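Local coordinates for CbsA (Xanthomonas oryzae pv. oryzae, PDB 5XYH), which probably hydrolyses beta-1,4-glucosidic bonds of cellulose to release cellobiose, acting as a family 6 exoglucanase that degrades plant cell walls, at residues A[46-51]-A[89-94]; A[141-146]-A[188-193]; A[297-302]-A[359-364]; A[373-378]-A[403-408]. All blocks are in the same frame, centred on the assembly; numbering follows the deposited sequence.

Contact 1 (A[46-51]-A[89-94])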
# COMPACT_ATOMS: atom_id res chain seq x y z
N PRO A 46 -1.14 14.16 5.05
CA PRO A 46 0.04 13.31 5.27
C PRO A 46 0.12 12.21 4.23
O PRO A 46 -0.90 11.62 3.87
CB PRO A 46 -0.20 12.73 6.67
CG PRO A 46 -1.16 13.64 7.33
CD PRO A 46 -2.01 14.26 6.24
N THR A 47 1.35 11.91 3.79
CA THR A 47 1.63 10.81 2.88
C THR A 47 2.82 10.02 3.41
O THR A 47 3.71 10.57 4.06
CB THR A 47 1.93 11.29 1.44
OG1 THR A 47 2.96 12.28 1.47
CG2 THR A 47 0.68 11.88 0.78
N TYR A 48 2.84 8.71 3.15
CA TYR A 48 3.88 7.86 3.69
C TYR A 48 5.17 7.99 2.88
O TYR A 48 5.15 8.24 1.67
CB TYR A 48 3.40 6.40 3.74
CG TYR A 48 2.70 6.10 5.05
CD1 TYR A 48 1.63 6.88 5.47
CD2 TYR A 48 3.14 5.07 5.89
CE1 TYR A 48 1.00 6.65 6.67
CE2 TYR A 48 2.51 4.83 7.11
CZ TYR A 48 1.44 5.64 7.48
OH TYR A 48 0.79 5.47 8.68
N VAL A 49 6.30 7.86 3.57
CA VAL A 49 7.63 7.97 2.97
C VAL A 49 8.16 6.57 2.67
O VAL A 49 8.40 5.80 3.60
CB VAL A 49 8.60 8.72 3.89
CG1 VAL A 49 10.01 8.64 3.32
CG2 VAL A 49 8.16 10.16 4.09
N TRP A 50 8.40 6.26 1.40
CA TRP A 50 8.87 4.94 1.00
C TRP A 50 10.38 4.88 1.13
O TRP A 50 11.10 5.62 0.45
CB TRP A 50 8.45 4.60 -0.43
CG TRP A 50 7.00 4.33 -0.51
CD1 TRP A 50 5.99 5.22 -0.30
CD2 TRP A 50 6.37 3.07 -0.81
NE1 TRP A 50 4.78 4.60 -0.44
CE2 TRP A 50 4.98 3.28 -0.75
CE3 TRP A 50 6.85 1.79 -1.11
CZ2 TRP A 50 4.06 2.26 -0.98
CZ3 TRP A 50 5.93 0.78 -1.35
CH2 TRP A 50 4.55 1.02 -1.29
N LEU A 51 10.87 4.02 2.03
CA LEU A 51 12.30 3.71 2.10
C LEU A 51 12.57 2.50 1.20
O LEU A 51 12.76 1.37 1.66
CB LEU A 51 12.72 3.46 3.54
CG LEU A 51 12.48 4.62 4.50
CD1 LEU A 51 12.81 4.21 5.93
CD2 LEU A 51 13.29 5.85 4.08
N GLY A 89 4.74 8.47 8.84
CA GLY A 89 4.50 7.25 8.09
C GLY A 89 5.69 6.85 7.25
O GLY A 89 6.18 7.63 6.42
N LEU A 90 6.15 5.61 7.44
CA LEU A 90 7.27 5.03 6.72
C LEU A 90 6.85 3.70 6.11
O LEU A 90 6.06 2.96 6.70
CB LEU A 90 8.49 4.79 7.62
CG LEU A 90 9.15 5.98 8.32
CD1 LEU A 90 10.31 5.51 9.21
CD2 LEU A 90 9.62 7.05 7.34
N VAL A 91 7.40 3.42 4.94
CA VAL A 91 7.22 2.13 4.27
C VAL A 91 8.58 1.44 4.29
O VAL A 91 9.54 1.92 3.68
CB VAL A 91 6.69 2.30 2.85
CG1 VAL A 91 6.35 0.95 2.27
CG2 VAL A 91 5.45 3.20 2.86
N ILE A 92 8.66 0.35 5.04
CA ILE A 92 9.85 -0.49 5.11
C ILE A 92 9.81 -1.43 3.90
O ILE A 92 8.96 -2.32 3.84
CB ILE A 92 9.90 -1.28 6.43
CG1 ILE A 92 9.77 -0.34 7.65
CG2 ILE A 92 11.16 -2.18 6.51
CD1 ILE A 92 10.85 0.78 7.71
N TYR A 93 10.72 -1.24 2.93
CA TYR A 93 10.51 -1.85 1.62
C TYR A 93 11.86 -2.08 0.92
O TYR A 93 12.18 -1.47 -0.09
CB TYR A 93 9.60 -0.95 0.78
CG TYR A 93 9.12 -1.49 -0.57
CD1 TYR A 93 8.54 -2.74 -0.68
CD2 TYR A 93 9.22 -0.70 -1.71
CE1 TYR A 93 8.08 -3.22 -1.90
CE2 TYR A 93 8.77 -1.17 -2.93
CZ TYR A 93 8.20 -2.44 -3.02
OH TYR A 93 7.76 -2.92 -4.24
N ASP A 94 12.66 -3.01 1.45
CA ASP A 94 13.89 -3.41 0.76
C ASP A 94 14.19 -4.91 0.94
O ASP A 94 15.35 -5.30 0.98
CB ASP A 94 15.09 -2.59 1.24
CG ASP A 94 16.20 -2.50 0.19
OD1 ASP A 94 15.92 -2.79 -1.00
OD2 ASP A 94 17.34 -2.16 0.55
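Gly89 lies beneath the ring of Tyr48, its CA 3.2 Å from the ring plane and over the centre; the line from Gly89 CA to the centroid runs 15° from the ring normal, which makes this a CH-pi contact. Without a side chain, Gly89 can come this close, and its O takes the amide N of Val49 at 2.9 Å, with the donor raised out of the carbonyl plane. Leu90 sits on the same face of the sheet as Val49 and Leu51, its CD2 4.0 Å from Val49 CB. Val91 grips both sides of Trp50 through its backbone: its N donates to Val49 O, and its O accepts from Leu51 N. On the other face of the sheet both its methyls lie over one face of the indole. Val91 CG2 stands 3.6 Å from the centroid of the Trp50 five-membered ring, while Val91 CG1, placed anti to the backbone N (chi1 -173°), reaches the six-membered ring at Trp50 CE3, 3.5 Å away. Ile92 adds a looser contact, its CD1 4.3 Å from Leu51 CD1. At Tyr93 the strand has ended, and the edge of Trp50 meets the phenol face in a T-shaped stack, centroids 5.2 Å apart and planes at 85°. The polar ends are fixed outside the pair: Trp50 NE1 bonds Gly360 O, and Tyr93 OH bonds Asp99. Three backbone bonds and the parallel register of Val49 with Leu90, Trp50 with Val91 and Leu51 with Ile92 identify neighbouring strands of the distorted family 6 hydrolase barrel, near the C-terminal ends that carry the active site.

Contact 2 (A[141-146]-A[188-193])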
# COMPACT_ATOMS: atom_id res chain seq x y z
N ILE A 141 6.30 6.78 15.15
CA ILE A 141 6.71 6.26 13.86
C ILE A 141 5.78 5.10 13.52
O ILE A 141 5.64 4.16 14.30
CB ILE A 141 8.18 5.81 13.88
CG1 ILE A 141 9.07 6.89 14.51
CG2 ILE A 141 8.67 5.49 12.47
CD1 ILE A 141 9.02 8.22 13.76
N VAL A 142 5.13 5.16 12.36
CA VAL A 142 4.17 4.14 11.94
C VAL A 142 4.71 3.50 10.68
O VAL A 142 4.78 4.15 9.62
CB VAL A 142 2.76 4.70 11.70
CG1 VAL A 142 1.83 3.58 11.22
CG2 VAL A 142 2.20 5.35 12.96
N ASN A 143 5.07 2.22 10.77
CA ASN A 143 5.72 1.49 9.69
C ASN A 143 4.72 0.62 8.93
O ASN A 143 3.97 -0.16 9.53
CB ASN A 143 6.84 0.61 10.24
CG ASN A 143 8.02 1.40 10.73
OD1 ASN A 143 8.38 2.43 10.14
ND2 ASN A 143 8.63 0.94 11.82
N ILE A 144 4.74 0.73 7.60
CA ILE A 144 4.16 -0.27 6.72
C ILE A 144 5.26 -1.29 6.45
O ILE A 144 6.27 -0.98 5.81
CB ILE A 144 3.63 0.34 5.42
CG1 ILE A 144 2.48 1.30 5.76
CG2 ILE A 144 3.18 -0.77 4.46
CD1 ILE A 144 1.95 2.10 4.57
N ILE A 145 5.07 -2.52 6.92
CA ILE A 145 6.12 -3.53 6.92
C ILE A 145 6.08 -4.33 5.61
O ILE A 145 5.18 -5.15 5.40
CB ILE A 145 6.01 -4.47 8.13
CG1 ILE A 145 6.17 -3.67 9.43
CG2 ILE A 145 7.05 -5.58 8.02
CD1 ILE A 145 7.55 -3.05 9.63
N GLU A 146 7.08 -4.09 4.75
CA GLU A 146 7.41 -4.79 3.51
C GLU A 146 6.19 -5.17 2.67
O GLU A 146 5.81 -6.35 2.62
CB GLU A 146 8.26 -6.03 3.82
CG GLU A 146 9.66 -5.71 4.38
CD GLU A 146 10.58 -5.04 3.36
OE1 GLU A 146 10.29 -5.10 2.14
OE2 GLU A 146 11.62 -4.47 3.79
N VAL A 188 7.62 3.33 18.11
CA VAL A 188 7.50 2.81 16.75
C VAL A 188 6.35 1.81 16.71
O VAL A 188 6.25 0.93 17.57
CB VAL A 188 8.82 2.17 16.28
CG1 VAL A 188 8.62 1.43 14.97
CG2 VAL A 188 9.90 3.26 16.13
N TYR A 189 5.48 1.95 15.70
CA TYR A 189 4.30 1.12 15.53
C TYR A 189 4.41 0.39 14.20
O TYR A 189 4.75 1.02 13.19
CB TYR A 189 3.02 1.96 15.59
CG TYR A 189 2.87 2.67 16.93
CD1 TYR A 189 3.63 3.80 17.23
CD2 TYR A 189 2.00 2.20 17.90
CE1 TYR A 189 3.54 4.42 18.46
CE2 TYR A 189 1.89 2.83 19.13
CZ TYR A 189 2.66 3.94 19.40
OH TYR A 189 2.55 4.57 20.61
N ASN A 190 4.16 -0.91 14.20
CA ASN A 190 4.40 -1.75 13.03
C ASN A 190 3.09 -2.35 12.54
O ASN A 190 2.43 -3.08 13.29
CB ASN A 190 5.39 -2.87 13.33
CG ASN A 190 6.76 -2.34 13.69
OD1 ASN A 190 7.29 -1.43 13.05
ND2 ASN A 190 7.35 -2.92 14.74
N TYR A 191 2.76 -2.10 11.27
CA TYR A 191 1.59 -2.70 10.63
C TYR A 191 2.04 -3.59 9.48
O TYR A 191 2.68 -3.12 8.53
CB TYR A 191 0.63 -1.61 10.15
CG TYR A 191 -0.07 -0.91 11.31
CD1 TYR A 191 0.55 0.13 11.99
CD2 TYR A 191 -1.35 -1.30 11.72
CE1 TYR A 191 -0.07 0.76 13.04
CE2 TYR A 191 -1.99 -0.66 12.77
CZ TYR A 191 -1.34 0.38 13.42
OH TYR A 191 -1.96 1.03 14.46
N MET A 192 1.68 -4.87 9.56
CA MET A 192 2.05 -5.86 8.56
C MET A 192 1.23 -5.67 7.28
O MET A 192 -0.01 -5.70 7.32
CB MET A 192 1.80 -7.26 9.12
CG MET A 192 2.67 -7.64 10.30
SD MET A 192 4.39 -7.76 9.84
CE MET A 192 4.34 -9.11 8.66
N ASP A 193 1.90 -5.50 6.14
CA ASP A 193 1.21 -5.45 4.87
C ASP A 193 0.60 -6.81 4.57
O ASP A 193 1.26 -7.84 4.72
CB ASP A 193 2.15 -5.06 3.74
CG ASP A 193 1.43 -4.95 2.40
OD1 ASP A 193 0.91 -3.85 2.11
OD2 ASP A 193 1.35 -5.97 1.67
O HOH W 1 4.11 -7.98 5.01
O HOH W 2 3.30 -8.11 2.09
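Ile141 to Ile145 and Val188 to Asp193 pair as adjacent parallel strands in the buried barrel of the domain, their short axes 4.6 Å apart and 21° from parallel. The evidence is a ladder of backbone bonds, from Tyr189 N to Ile141 O (2.6 Å) through to Ile145 N on Tyr191 O (2.9 Å), ending in a weak bond of Asp193 N to Ile145 O. A second link runs between side chains: Asn143 ND2 donates to Asn190 OD1 at 3.0 Å, nearly straight at 169°. Both CG atoms stand beside their backbone N, which points the two side chains the same way, side by side; the amide planes are 13° apart. Asn190 ND2 carries the chain on to Ser226 O, so both buried amides have partners. On that same face Met192 SD rests 3.9 Å from Ile145 CG2; on the other, Val142 CG1 touches Tyr191 CD1, whose hydroxyl is held by His355. Where the strands part, one water lies within bonding distance of Ile145 O and Asp193 O, and another of Glu146 O and Asp193 OD2. Helices fill much of the connection between the segments: a beta-alpha-beta crossover, the repeating element of the alpha/beta barrel of family 6 hydrolases.

Contact 3 (A[297-302]-A[359-364])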
# COMPACT_ATOMS: atom_id res chain seq x y z
N THR A 297 -5.99 4.49 1.29
CA THR A 297 -7.08 5.07 0.52
C THR A 297 -6.59 6.19 -0.40
O THR A 297 -7.39 7.03 -0.82
CB THR A 297 -8.18 5.59 1.45
OG1 THR A 297 -7.63 6.60 2.32
CG2 THR A 297 -8.75 4.45 2.29
N GLY A 298 -5.30 6.22 -0.71
CA GLY A 298 -4.77 7.31 -1.51
C GLY A 298 -5.26 7.34 -2.94
O GLY A 298 -5.33 8.41 -3.55
N ARG A 299 -5.61 6.18 -3.50
CA ARG A 299 -5.92 6.12 -4.93
C ARG A 299 -7.09 5.20 -5.24
O ARG A 299 -7.20 4.69 -6.36
CB ARG A 299 -4.70 5.68 -5.73
CG ARG A 299 -3.54 6.68 -5.71
CD ARG A 299 -2.37 6.29 -6.65
NE ARG A 299 -1.88 4.93 -6.42
CZ ARG A 299 -0.85 4.39 -7.07
NH1 ARG A 299 -0.18 5.08 -8.00
NH2 ARG A 299 -0.48 3.14 -6.81
N ASN A 300 -8.01 5.00 -4.29
CA ASN A 300 -9.05 4.00 -4.45
C ASN A 300 -10.46 4.60 -4.41
O ASN A 300 -11.43 3.88 -4.13
CB ASN A 300 -8.89 2.91 -3.38
CG ASN A 300 -9.39 3.33 -2.00
OD1 ASN A 300 -9.39 4.51 -1.67
ND2 ASN A 300 -9.81 2.35 -1.18
N GLY A 301 -10.60 5.89 -4.71
CA GLY A 301 -11.90 6.53 -4.60
C GLY A 301 -12.86 6.15 -5.72
O GLY A 301 -14.07 6.01 -5.48
N TRP A 302 -12.36 6.00 -6.95
CA TRP A 302 -13.18 5.66 -8.12
C TRP A 302 -14.38 6.60 -8.28
O TRP A 302 -15.53 6.18 -8.48
CB TRP A 302 -13.62 4.20 -8.06
CG TRP A 302 -12.46 3.28 -8.31
CD1 TRP A 302 -11.80 2.53 -7.39
CD2 TRP A 302 -11.81 3.05 -9.57
NE1 TRP A 302 -10.77 1.83 -8.00
CE2 TRP A 302 -10.77 2.13 -9.34
CE3 TRP A 302 -12.03 3.52 -10.87
CZ2 TRP A 302 -9.92 1.68 -10.36
CZ3 TRP A 302 -11.20 3.06 -11.89
CH2 TRP A 302 -10.16 2.16 -11.63
N TRP A 359 -2.71 7.45 3.46
CA TRP A 359 -2.25 7.53 2.08
C TRP A 359 -0.89 6.86 2.06
O TRP A 359 0.15 7.50 2.25
CB TRP A 359 -2.20 8.98 1.58
CG TRP A 359 -3.55 9.52 1.27
CD1 TRP A 359 -4.75 8.92 1.52
CD2 TRP A 359 -3.84 10.75 0.60
NE1 TRP A 359 -5.77 9.71 1.07
CE2 TRP A 359 -5.24 10.84 0.51
CE3 TRP A 359 -3.05 11.79 0.09
CZ2 TRP A 359 -5.88 11.94 -0.09
CZ3 TRP A 359 -3.69 12.88 -0.50
CH2 TRP A 359 -5.08 12.95 -0.58
N GLY A 360 -0.92 5.53 1.90
CA GLY A 360 0.32 4.77 1.86
C GLY A 360 1.19 5.16 0.69
O GLY A 360 2.39 5.38 0.83
N LYS A 361 0.59 5.24 -0.49
CA LYS A 361 1.29 5.76 -1.66
C LYS A 361 0.62 7.06 -2.07
O LYS A 361 -0.57 7.06 -2.43
CB LYS A 361 1.27 4.76 -2.80
CG LYS A 361 1.84 5.33 -4.09
CD LYS A 361 2.90 4.43 -4.69
CE LYS A 361 3.37 4.98 -6.03
NZ LYS A 361 4.44 4.12 -6.59
N GLY A 362 1.37 8.16 -2.02
CA GLY A 362 0.86 9.46 -2.43
C GLY A 362 0.47 9.51 -3.89
O GLY A 362 1.29 9.21 -4.77
N GLY A 363 -0.79 9.87 -4.16
CA GLY A 363 -1.31 9.91 -5.51
C GLY A 363 -0.49 10.85 -6.38
O GLY A 363 -0.19 11.97 -5.95
N GLY A 364 -0.11 10.40 -7.58
CA GLY A 364 0.71 11.17 -8.49
C GLY A 364 2.07 10.55 -8.77
O GLY A 364 2.66 10.81 -9.82
O HOH W 3 -3.45 10.44 -2.85
O HOH W 4 -0.14 7.83 -8.89
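Neither Thr297-Trp302 nor Trp359-Gly364 forms a helix or strand, and the chains draw together at one point, where the CA atoms of Gly298 and Trp359 are 4.4 Å apart. No direct hydrogen bond crosses; two waters join the segments, the first donating to Gly298 O at 2.9 Å and accepting from Gly363 N at 3.0 Å. Gly298, lacking a side chain, presses its CA on the indole of Trp359, 3.6 Å from the centroid of the five-membered ring and 20° off its normal, a CH-pi contact. This water stands above that same ring face. Thr297 OG1 meets the ring differently, in its plane at the edge, 3.8 Å from Trp359 CD1. Trp359 NE1 bonds Met344 O, as Thr297 OG1 does, which satisfies the buried N-H and helps to hold the indole's rotation. The two loops follow directly on strands 292-296 and 354-358, parallel neighbours in the sheet, so they sit at C-terminal strand ends, the side of the barrel on which family 6 hydrolases build their active site. Further along, Arg299 CG lies 3.9 Å from Gly363 CA. A bend at chi3 (-53°) then turns the guanidinium flat beneath the Lys361 chain, Lys361 CG being 4.1 Å above the plane and over its centre. The second water, at the guanidinium edge, accepts from Arg299 NH1 (2.9 Å) and from Gly364 N. The two cationic ends come near without touching: a salt bridge of Arg299 NH2 to Asp367 OD1 probably offsets the like charges, NH2 also bonds Ala235 O, and Lys361 NZ turns to Ser366 O.

Contact 4 (A[373-378]-A[403-408])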
# COMPACT_ATOMS: atom_id res chain seq x y z
N ILE A 373 13.29 3.50 -19.51
CA ILE A 373 13.77 4.87 -19.58
C ILE A 373 15.16 4.92 -18.95
O ILE A 373 15.33 4.41 -17.84
CB ILE A 373 12.83 5.84 -18.85
CG1 ILE A 373 11.42 5.76 -19.45
CG2 ILE A 373 13.40 7.24 -18.85
CD1 ILE A 373 10.39 6.68 -18.78
N PRO A 374 16.16 5.51 -19.61
CA PRO A 374 17.48 5.62 -18.97
C PRO A 374 17.36 6.37 -17.65
O PRO A 374 16.69 7.41 -17.57
CB PRO A 374 18.33 6.39 -19.99
CG PRO A 374 17.38 6.90 -21.01
CD PRO A 374 16.16 6.03 -20.98
N ASN A 375 17.95 5.79 -16.61
CA ASN A 375 17.92 6.37 -15.28
C ASN A 375 19.07 5.79 -14.48
O ASN A 375 19.60 4.72 -14.81
CB ASN A 375 16.58 6.13 -14.58
CG ASN A 375 16.40 4.69 -14.15
OD1 ASN A 375 16.70 4.33 -13.01
ND2 ASN A 375 15.92 3.84 -15.07
N LYS A 376 19.45 6.50 -13.43
CA LYS A 376 20.55 6.05 -12.59
C LYS A 376 20.09 5.39 -11.30
O LYS A 376 20.92 5.15 -10.42
CB LYS A 376 21.49 7.22 -12.27
CG LYS A 376 22.04 7.88 -13.52
CD LYS A 376 22.90 6.92 -14.34
CE LYS A 376 24.26 6.73 -13.68
NZ LYS A 376 24.90 8.06 -13.44
N GLN A 377 18.81 5.04 -11.18
CA GLN A 377 18.32 4.37 -9.98
C GLN A 377 18.06 2.89 -10.19
O GLN A 377 17.55 2.23 -9.28
CB GLN A 377 17.04 5.03 -9.49
CG GLN A 377 17.21 6.47 -9.06
CD GLN A 377 15.93 7.00 -8.47
OE1 GLN A 377 14.90 7.13 -9.17
NE2 GLN A 377 15.96 7.28 -7.16
N GLY A 378 18.38 2.35 -11.35
CA GLY A 378 18.13 0.95 -11.59
C GLY A 378 16.67 0.59 -11.66
O GLY A 378 16.27 -0.50 -11.23
N ALA A 403 4.35 6.93 -19.09
CA ALA A 403 4.58 6.98 -17.65
C ALA A 403 6.08 7.04 -17.33
O ALA A 403 6.88 6.37 -17.99
CB ALA A 403 3.98 5.75 -16.98
N PRO A 404 6.48 7.84 -16.34
CA PRO A 404 7.89 7.92 -15.95
C PRO A 404 8.25 6.79 -14.99
O PRO A 404 7.41 5.98 -14.58
CB PRO A 404 7.97 9.28 -15.26
CG PRO A 404 6.65 9.39 -14.58
CD PRO A 404 5.65 8.75 -15.52
N ILE A 405 9.53 6.75 -14.60
CA ILE A 405 9.99 5.61 -13.82
C ILE A 405 9.32 5.58 -12.44
O ILE A 405 8.85 6.60 -11.91
CB ILE A 405 11.53 5.59 -13.68
CG1 ILE A 405 12.01 6.75 -12.81
CG2 ILE A 405 12.20 5.62 -15.07
CD1 ILE A 405 13.52 6.90 -12.72
N ALA A 406 9.30 4.39 -11.86
CA ALA A 406 8.67 4.14 -10.57
C ALA A 406 9.13 5.12 -9.51
O ALA A 406 10.32 5.38 -9.36
CB ALA A 406 8.99 2.70 -10.13
N GLY A 407 8.16 5.66 -8.76
CA GLY A 407 8.45 6.54 -7.65
C GLY A 407 8.76 7.98 -8.00
O GLY A 407 9.18 8.74 -7.12
N THR A 408 8.58 8.38 -9.26
CA THR A 408 8.73 9.77 -9.68
C THR A 408 7.39 10.29 -10.21
O THR A 408 6.48 9.53 -10.52
CB THR A 408 9.83 9.93 -10.74
OG1 THR A 408 9.39 9.37 -11.98
CG2 THR A 408 11.07 9.21 -10.30
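An Asx turn at Asn375 and a type II beta turn from Ile405 to Thr408 face each other here, in the long surface excursion between strand 354-358 and helix 411-419. Ile405 carries the contact. Its CD1 bears on Asn375 CB at 3.7 Å and comes 3.8 Å from Gln377 OE1, approaching the glutamine chain at about a right angle, while the other branch, CG2, lies 3.8 Å from Ile373 CB. Setting CG1 between the backbone N and carbonyl carbon (chi1 68°) carries CD1 toward Asn375 and Gln377, with CG2 facing Ile373. Ile373 reaches past them, its extended chain bringing CD1 to 3.6 Å from Ala403 O. The amide of Asn375 is clamped at both ends within its own loop: ND2 donates to Ile373 O in the amide plane at 2.9 Å, and OD1 accepts from Gln377 N, also at 2.9 Å, which makes the turn. ND2 bonds Lys379 O as well. In the facing loop Ile405 O takes two donors, Thr408 OG1 (2.8 Å) and Thr408 N (3.2 Å), which pins the beta turn. The polar groups thus bond within their own loops or to third residues, and none across. Between the segments themselves the hold is van der Waals packing, chiefly of Ile405 with Ile373, Asn375 and Gln377, and directional bonding comes through a third party, Lys379 NZ, which binds both Gln377 OE1 and Ala406 O.

Overall arrangement
Contacts 1 and 2 continue one sheet: strands 86-92 and 140-145 are neighbours, Leu90 O lies 2.7 Å from Ile144 N in a probable hydrogen bond, and the two centres are 9 Å apart. Contact 3, centred 14 Å from contact 1, is joined to it by Tyr48 N, 3.1 Å from Trp359 O in a probable hydrogen bond; 359-364 also touches contact 2 lightly, Ile144 CD1 being 4.1 Å from Gly360 CA. Contacts 1 to 3 thus include the C-terminal ends of barrel strands, where the family 6 active site is expected. Contact 4 is peripheral, about 26 Å from contact 2 between centres, though its nearest atoms come within about 4 Å of contact 3.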